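Local atomic coordinates of pacifastin-related serine protease inhibitor (Locusta migratoria, PDB entry 2VU8), a protein that probably inhibits serine endopeptidases as one small, disulfide-rich pacifastin-type domain of a longer secreted protein. Residues T16-P19 / T20-G24. Residues are numbered along the deposited sequence; the frame is centred on the assembly and turned at random.
Sequences TCTP and TGIWG
C17 and W23 face each other as a non-hydrogen-bonded antiparallel pair, and the cysteine lies over one face of the indole. C17 CB packs 4.2 Å from W23 CZ3, toward the rim of the ring. C17 SG, turned anti to the backbone N (chi1 -165°), sits 5.2 Å from the centroid of the six-membered ring of W23, almost on its normal, in a distant sulfur-aromatic contact; the same sulfur is joined to C2. K8 adds a cation-pi contact to the indole. Beside this packed pair, T16 and G24 exchange two backbone hydrogen bonds, T16 N to G24 O at 2.8 Å and G24 N to T16 O at 2.9 Å. Residues 16-24 form the turn end of the beta hairpin of strands 13-17 and 23-26 in the three-stranded pacifastin sheet. T18 N continues the pairing with a nearly straight bond to I22 O (3.0 Å), and a type I turn from T18 to G21, closed by G21 N to T18 O, reverses the chain. G21 ends the turn in a left-handed backbone conformation that is easiest for glycine. On T18, CG2 touches I22 O at 3.5 Å, while OG1, set between backbone N and carbonyl carbon (chi1 81°), is hydrogen-bonded to the backbone of the other protein chain. A valine at T18 would probably leave that backbone group without its hydroxyl partner. T20 OG1, 2.9 Å from T18 OG1, also bonds the other protein's backbone, whereas P19 is the exposed corner. At the strand end, a water is hydrogen-bonded to G24 O and only weakly to T16 OG1.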
loop_
_atom_site.group_PDB
_atom_site.type_symbol
_atom_site.label_atom_id
_atom_site.label_comp_id
_atom_site.label_asym_id
_atom_site.label_seq_id
_atom_site.Cartn_x
_atom_site.Cartn_y
_atom_site.Cartn_z
ATOM N N THR B 16 0.993 -12.191 -10.979
ATOM C CA THR B 16 0.554 -13.570 -10.865
ATOM C C THR B 16 -0.750 -13.784 -11.641
ATOM O O THR B 16 -1.663 -12.984 -11.542
ATOM C CB THR B 16 0.323 -13.898 -9.381
ATOM O OG1 THR B 16 1.553 -13.726 -8.648
ATOM C CG2 THR B 16 -0.065 -15.344 -9.212
ATOM N N CYS B 17 -0.830 -14.874 -12.398
ATOM C CA CYS B 17 -2.068 -15.261 -13.054
ATOM C C CYS B 17 -2.988 -15.971 -12.071
ATOM O O CYS B 17 -2.732 -17.092 -11.648
ATOM C CB CYS B 17 -1.808 -16.148 -14.271
ATOM S SG CYS B 17 -3.269 -16.259 -15.315
ATOM N N THR B 18 -4.069 -15.289 -11.717
ATOM C CA THR B 18 -5.020 -15.777 -10.734
ATOM C C THR B 18 -5.954 -16.823 -11.361
ATOM O O THR B 18 -5.965 -17.000 -12.592
ATOM C CB THR B 18 -5.830 -14.592 -10.153
ATOM O OG1 THR B 18 -6.904 -14.235 -11.042
ATOM C CG2 THR B 18 -4.989 -13.322 -10.023
ATOM N N PRO B 19 -6.718 -17.531 -10.533
ATOM C CA PRO B 19 -7.674 -18.542 -11.029
ATOM C C PRO B 19 -8.676 -18.044 -12.072
ATOM O O PRO B 19 -9.120 -18.828 -12.905
ATOM C CB PRO B 19 -8.423 -18.947 -9.767
ATOM C CG PRO B 19 -7.480 -18.719 -8.695
ATOM C CD PRO B 19 -6.711 -17.488 -9.056
ATOM N N THR B 20 -9.022 -16.760 -12.024
ATOM C CA THR B 20 -9.980 -16.165 -12.974
ATOM C C THR B 20 -9.317 -15.693 -14.297
ATOM O O THR B 20 -9.920 -14.962 -15.100
ATOM C CB THR B 20 -10.723 -14.999 -12.288
ATOM O OG1 THR B 20 -9.777 -14.158 -11.627
ATOM C CG2 THR B 20 -11.602 -15.482 -11.153
ATOM N N GLY B 21 -8.072 -16.099 -14.521
ATOM C CA GLY B 21 -7.420 -15.884 -15.798
ATOM C C GLY B 21 -6.968 -14.468 -16.087
ATOM O O GLY B 21 -6.878 -14.082 -17.236
ATOM N N ILE B 22 -6.678 -13.694 -15.048
ATOM C CA ILE B 22 -6.175 -12.329 -15.216
ATOM C C ILE B 22 -4.924 -12.141 -14.379
ATOM O O ILE B 22 -4.675 -12.922 -13.476
ATOM C CB ILE B 22 -7.244 -11.270 -14.833
ATOM C CG1 ILE B 22 -7.509 -11.250 -13.320
ATOM C CG2 ILE B 22 -8.523 -11.487 -15.634
ATOM C CD1 ILE B 22 -8.538 -12.225 -12.845
ATOM N N TRP B 23 -4.163 -11.093 -14.686
ATOM C CA TRP B 23 -2.923 -10.764 -13.977
ATOM C C TRP B 23 -3.158 -9.858 -12.763
ATOM O O TRP B 23 -3.641 -8.733 -12.904
ATOM C CB TRP B 23 -1.962 -10.022 -14.909
ATOM C CG TRP B 23 -1.376 -10.835 -16.012
ATOM C CD1 TRP B 23 -1.673 -10.735 -17.345
ATOM C CD2 TRP B 23 -0.367 -11.846 -15.905
ATOM N NE1 TRP B 23 -0.922 -11.625 -18.069
ATOM C CE2 TRP B 23 -0.107 -12.317 -17.211
ATOM C CE3 TRP B 23 0.346 -12.406 -14.838
ATOM C CZ2 TRP B 23 0.828 -13.312 -17.474
ATOM C CZ3 TRP B 23 1.265 -13.394 -15.098
ATOM C CH2 TRP B 23 1.507 -13.835 -16.406
ATOM N N GLY B 24 -2.809 -10.350 -11.584
ATOM C CA GLY B 24 -2.685 -9.520 -10.402
ATOM C C GLY B 24 -1.246 -9.063 -10.221
ATOM O O GLY B 24 -0.339 -9.885 -10.082
HETATM O O HOH W 1 1.150 -10.432 -7.949
#